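Local coordinates for arginyl-tRNA synthetase, putative (Plasmodium falciparum, PDB 5JLD), which probably attaches L-arginine to its cognate tRNA at the expense of ATP, as a class I aminoacyl-tRNA synthetase, at residues D159-F167 with K579-M587. Sequence-based numbering, arbitrary orientation.
Sequences DSICRVFEF and KLCMELLGM
Arg163 reaches from helix 159-167 to the Schellman-capped C-terminal end of helix 564-584. Arg163 CB lies 3.9 Å from Leu584 O, and the chain then runs extended from CG to NE (chi2 -162°, chi3 -171°), bringing Arg163 CD to 3.1 Å from Glu583 O. Arg163 NE turns back to Asp159 OD2, one turn earlier, in a 2.8 Å salt bridge that steadies the guanidinium. Arg163 CZ sits 3.6 Å from Gly586 CA, which covers the centre of one guanidinium face; glycine suits the positive phi there, where a CB would be jammed against Leu585 O. At the tip, NH2 shares the Gly586 contact with NH1, which gives a weak, bent bond to Glu583 O (129° at the hydrogen), already bonded to Gly586 N, and also donates to a water, which in turn donates to Met587 O. Ser160, whose short side chain fits where its backbone comes near that of Leu585, donates OG to Leu584 O at 2.8 Å. Farther along, apolar groups take over: Leu584 CD2 packs 3.6 Å from Phe167 CB, while Leu580 CD2 meets Phe167 CE1 at 3.5 Å, the two side chains crossing at about a right angle. Phe526 of helix 522-532 also meets this ring. The arrangement is a Schellman-terminated helix of the DALR anticodon-binding domain docked, by donors to its last carbonyls, on a helix of the class I catalytic domain.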
ATOM      1  N   ASP A 159      -3.674   2.223  -4.834  1.00 34.53           N
ATOM      2  CA  ASP A 159      -4.973   2.191  -4.213  1.00 41.80           C
ATOM      3  C   ASP A 159      -4.897   1.504  -2.842  1.00 48.70           C
ATOM      4  O   ASP A 159      -5.520   1.980  -1.879  1.00 49.69           O
ATOM      5  CB  ASP A 159      -6.011   1.500  -5.094  1.00 35.66           C
ATOM      6  CG  ASP A 159      -7.368   1.454  -4.424  1.00 44.45           C
ATOM      7  OD1 ASP A 159      -7.999   2.537  -4.305  1.00 38.51           O
ATOM      8  OD2 ASP A 159      -7.773   0.354  -3.959  1.00 39.40           O
ATOM      9  N   SER A 160      -4.144   0.406  -2.744  1.00 47.86           N
ATOM     10  CA  SER A 160      -3.983  -0.230  -1.420  1.00 37.55           C
ATOM     11  C   SER A 160      -3.401   0.732  -0.379  1.00 37.45           C
ATOM     12  O   SER A 160      -3.932   0.861   0.735  1.00 39.33           O
ATOM     13  CB  SER A 160      -3.105  -1.493  -1.508  1.00 33.51           C
ATOM     14  OG  SER A 160      -3.299  -2.263  -0.335  1.00 47.83           O
ATOM     15  N   ILE A 161      -2.335   1.435  -0.751  1.00 38.54           N
ATOM     16  CA  ILE A 161      -1.748   2.428   0.158  1.00 38.67           C
ATOM     17  C   ILE A 161      -2.763   3.500   0.611  1.00 45.10           C
ATOM     18  O   ILE A 161      -2.861   3.849   1.823  1.00 39.02           O
ATOM     19  CB  ILE A 161      -0.523   3.086  -0.515  1.00 43.63           C
ATOM     20  CG1 ILE A 161       0.585   2.026  -0.646  1.00 34.76           C
ATOM     21  CG2 ILE A 161      -0.048   4.337   0.273  1.00 33.56           C
ATOM     22  CD1 ILE A 161       1.768   2.399  -1.546  1.00 36.52           C
ATOM     23  N   CYS A 162      -3.547   3.999  -0.352  1.00 42.19           N
ATOM     24  CA  CYS A 162      -4.573   4.981  -0.011  1.00 40.15           C
ATOM     25  C   CYS A 162      -5.574   4.406   0.984  1.00 39.24           C
ATOM     26  O   CYS A 162      -5.957   5.069   1.937  1.00 43.63           O
ATOM     27  CB  CYS A 162      -5.315   5.461  -1.258  1.00 32.91           C
ATOM     28  SG  CYS A 162      -4.246   6.457  -2.355  1.00 40.44           S
ATOM     29  N   ARG A 163      -6.026   3.187   0.717  1.00 38.23           N
ATOM     30  CA  ARG A 163      -7.011   2.557   1.563  1.00 33.67           C
ATOM     31  C   ARG A 163      -6.420   2.393   2.977  1.00 39.21           C
ATOM     32  O   ARG A 163      -7.140   2.511   3.965  1.00 33.86           O
ATOM     33  CB  ARG A 163      -7.441   1.202   0.991  1.00 40.91           C
ATOM     34  CG  ARG A 163      -8.246   1.244  -0.292  1.00 36.88           C
ATOM     35  CD  ARG A 163      -8.990  -0.092  -0.523  1.00 35.05           C
ATOM     36  NE  ARG A 163      -9.604  -0.174  -1.847  1.00 44.51           N
ATOM     37  CZ  ARG A 163     -10.669  -0.920  -2.152  1.00 43.98           C
ATOM     38  NH1 ARG A 163     -11.250  -1.671  -1.228  1.00 38.91           N
ATOM     39  NH2 ARG A 163     -11.150  -0.922  -3.399  1.00 41.20           N
ATOM     40  N   VAL A 164      -5.112   2.155   3.059  1.00 34.43           N
ATOM     41  CA  VAL A 164      -4.452   2.040   4.357  1.00 37.61           C
ATOM     42  C   VAL A 164      -4.563   3.360   5.099  1.00 38.92           C
ATOM     43  O   VAL A 164      -5.011   3.386   6.240  1.00 42.76           O
ATOM     44  CB  VAL A 164      -2.969   1.627   4.233  1.00 38.87           C
ATOM     45  CG1 VAL A 164      -2.222   1.909   5.523  1.00 36.88           C
ATOM     46  CG2 VAL A 164      -2.853   0.145   3.872  1.00 42.03           C
ATOM     47  N   PHE A 165      -4.202   4.463   4.444  1.00 45.20           N
ATOM     48  CA  PHE A 165      -4.308   5.760   5.130  1.00 41.23           C
ATOM     49  C   PHE A 165      -5.748   6.167   5.480  1.00 43.05           C
ATOM     50  O   PHE A 165      -5.993   6.769   6.541  1.00 40.77           O
ATOM     51  CB  PHE A 165      -3.635   6.851   4.302  1.00 31.82           C
ATOM     52  CG  PHE A 165      -2.141   6.813   4.391  1.00 37.46           C
ATOM     53  CD1 PHE A 165      -1.493   7.235   5.538  1.00 35.42           C
ATOM     54  CD2 PHE A 165      -1.390   6.312   3.350  1.00 38.96           C
ATOM     55  CE1 PHE A 165      -0.133   7.193   5.627  1.00 33.95           C
ATOM     56  CE2 PHE A 165      -0.020   6.264   3.435  1.00 36.12           C
ATOM     57  CZ  PHE A 165       0.612   6.714   4.567  1.00 35.62           C
ATOM     58  N   GLU A 166      -6.700   5.813   4.619  1.00 40.10           N
ATOM     59  CA  GLU A 166      -8.113   6.095   4.884  1.00 37.50           C
ATOM     60  C   GLU A 166      -8.613   5.253   6.087  1.00 45.30           C
ATOM     61  O   GLU A 166      -9.435   5.704   6.896  1.00 41.64           O
ATOM     62  CB  GLU A 166      -8.944   5.843   3.606  1.00 32.93           C
ATOM     63  CG  GLU A 166      -8.647   6.909   2.511  1.00 45.45           C
ATOM     64  CD  GLU A 166      -8.987   6.502   1.068  1.00 47.80           C
ATOM     65  OE1 GLU A 166      -9.438   5.360   0.824  1.00 49.96           O
ATOM     66  OE2 GLU A 166      -8.787   7.343   0.158  1.00 48.25           O
ATOM     67  N   PHE A 167      -8.093   4.036   6.223  1.00 42.50           N
ATOM     68  CA  PHE A 167      -8.395   3.230   7.404  1.00 42.17           C
ATOM     69  C   PHE A 167      -7.893   3.934   8.666  1.00 38.03           C
ATOM     70  O   PHE A 167      -8.612   4.033   9.657  1.00 40.03           O
ATOM     71  CB  PHE A 167      -7.771   1.851   7.291  1.00 39.94           C
ATOM     72  CG  PHE A 167      -7.782   1.081   8.576  1.00 41.77           C
ATOM     73  CD1 PHE A 167      -8.973   0.614   9.098  1.00 37.34           C
ATOM     74  CD2 PHE A 167      -6.601   0.800   9.244  1.00 45.50           C
ATOM     75  CE1 PHE A 167      -8.993  -0.106  10.296  1.00 44.88           C
ATOM     76  CE2 PHE A 167      -6.614   0.081  10.429  1.00 50.85           C
ATOM     77  CZ  PHE A 167      -7.811  -0.370  10.955  1.00 47.34           C
ATOM     78  N   LYS A 579     -12.125  -9.737   6.651  1.00 46.77           N
ATOM     79  CA  LYS A 579     -12.876  -8.806   5.801  1.00 46.08           C
ATOM     80  C   LYS A 579     -12.099  -7.506   5.616  1.00 41.72           C
ATOM     81  O   LYS A 579     -11.818  -7.092   4.478  1.00 42.01           O
ATOM     82  CB  LYS A 579     -14.248  -8.522   6.407  1.00 44.53           C
ATOM     83  CG  LYS A 579     -15.124  -7.553   5.623  1.00 56.63           C
ATOM     84  CD  LYS A 579     -16.324  -7.138   6.467  1.00 64.91           C
ATOM     85  CE  LYS A 579     -17.097  -5.988   5.842  1.00 70.47           C
ATOM     86  NZ  LYS A 579     -18.084  -6.495   4.856  1.00 71.20           N
ATOM     87  N   LEU A 580     -11.729  -6.890   6.742  1.00 42.08           N
ATOM     88  CA  LEU A 580     -10.977  -5.638   6.713  1.00 45.44           C
ATOM     89  C   LEU A 580      -9.677  -5.773   5.904  1.00 49.27           C
ATOM     90  O   LEU A 580      -9.390  -4.934   5.046  1.00 44.28           O
ATOM     91  CB  LEU A 580     -10.681  -5.153   8.138  1.00 36.96           C
ATOM     92  CG  LEU A 580      -9.815  -3.906   8.274  1.00 37.55           C
ATOM     93  CD1 LEU A 580     -10.436  -2.766   7.461  1.00 39.70           C
ATOM     94  CD2 LEU A 580      -9.714  -3.500   9.733  1.00 42.04           C
ATOM     95  N   CYS A 581      -8.912  -6.833   6.161  1.00 48.08           N
ATOM     96  CA  CYS A 581      -7.658  -7.079   5.438  1.00 43.42           C
ATOM     97  C   CYS A 581      -7.890  -7.181   3.932  1.00 42.63           C
ATOM     98  O   CYS A 581      -7.098  -6.665   3.136  1.00 42.51           O
ATOM     99  CB  CYS A 581      -6.984  -8.369   5.922  1.00 46.45           C
ATOM    100  SG  CYS A 581      -6.105  -8.284   7.522  1.00 43.93           S
ATOM    101  N   MET A 582      -8.962  -7.882   3.561  1.00 37.46           N
ATOM    102  CA  MET A 582      -9.296  -8.106   2.175  1.00 48.91           C
ATOM    103  C   MET A 582      -9.580  -6.767   1.498  1.00 46.51           C
ATOM    104  O   MET A 582      -9.037  -6.482   0.436  1.00 45.17           O
ATOM    105  CB  MET A 582     -10.503  -9.040   2.051  1.00 49.41           C
ATOM    106  CG  MET A 582     -10.171 -10.508   2.194  1.00 53.21           C
ATOM    107  SD  MET A 582     -11.651 -11.544   2.197  1.00 58.22           S
ATOM    108  CE  MET A 582     -12.014 -11.652   0.463  1.00 52.39           C
ATOM    109  N   GLU A 583     -10.406  -5.955   2.158  1.00 42.83           N
ATOM    110  CA  GLU A 583     -10.772  -4.633   1.664  1.00 44.66           C
ATOM    111  C   GLU A 583      -9.575  -3.696   1.544  1.00 46.66           C
ATOM    112  O   GLU A 583      -9.462  -2.959   0.573  1.00 43.12           O
ATOM    113  CB  GLU A 583     -11.823  -4.008   2.576  1.00 44.63           C
ATOM    114  CG  GLU A 583     -13.177  -4.679   2.459  1.00 52.47           C
ATOM    115  CD  GLU A 583     -14.131  -4.224   3.537  1.00 62.06           C
ATOM    116  OE1 GLU A 583     -13.662  -3.604   4.520  1.00 61.83           O
ATOM    117  OE2 GLU A 583     -15.348  -4.492   3.404  1.00 66.72           O
ATOM    118  N   LEU A 584      -8.678  -3.726   2.521  1.00 41.18           N
ATOM    119  CA  LEU A 584      -7.503  -2.868   2.478  1.00 39.69           C
ATOM    120  C   LEU A 584      -6.636  -3.200   1.263  1.00 45.42           C
ATOM    121  O   LEU A 584      -5.912  -2.342   0.750  1.00 51.18           O
ATOM    122  CB  LEU A 584      -6.680  -2.998   3.763  1.00 34.19           C
ATOM    123  CG  LEU A 584      -7.260  -2.412   5.058  1.00 44.86           C
ATOM    124  CD1 LEU A 584      -6.369  -2.750   6.241  1.00 34.52           C
ATOM    125  CD2 LEU A 584      -7.492  -0.899   4.983  1.00 43.73           C
ATOM    126  N   LEU A 585      -6.725  -4.438   0.793  1.00 47.93           N
ATOM    127  CA  LEU A 585      -5.927  -4.881  -0.349  1.00 46.71           C
ATOM    128  C   LEU A 585      -6.706  -4.727  -1.653  1.00 49.20           C
ATOM    129  O   LEU A 585      -6.223  -5.099  -2.721  1.00 50.14           O
ATOM    130  CB  LEU A 585      -5.491  -6.340  -0.150  1.00 44.57           C
ATOM    131  CG  LEU A 585      -4.440  -6.564   0.948  1.00 47.29           C
ATOM    132  CD1 LEU A 585      -4.340  -8.032   1.281  1.00 48.49           C
ATOM    133  CD2 LEU A 585      -3.072  -6.037   0.515  1.00 47.27           C
ATOM    134  N   GLY A 586      -7.922  -4.199  -1.549  1.00 46.90           N
ATOM    135  CA  GLY A 586      -8.773  -3.966  -2.707  1.00 46.52           C
ATOM    136  C   GLY A 586      -9.618  -5.164  -3.113  1.00 53.82           C
ATOM    137  O   GLY A 586     -10.200  -5.178  -4.203  1.00 54.66           O
ATOM    138  N   MET A 587      -9.700  -6.177  -2.248  1.00 41.85           N
ATOM    139  CA  MET A 587     -10.499  -7.357  -2.570  1.00 41.28           C
ATOM    140  C   MET A 587     -11.937  -7.175  -2.072  1.00 45.40           C
ATOM    141  O   MET A 587     -12.193  -6.370  -1.181  1.00 50.46           O
ATOM    142  CB  MET A 587      -9.861  -8.623  -1.975  1.00 47.67           C
ATOM    143  CG  MET A 587      -8.400  -8.854  -2.389  1.00 43.73           C
ATOM    144  SD  MET A 587      -7.495 -10.105  -1.417  1.00 53.35           S
ATOM    145  CE  MET A 587      -8.549 -11.546  -1.600  1.00 60.63           C
TER
HETATM  146  O   HOH W   1     -13.222  -3.775  -1.315  1.00 43.94           O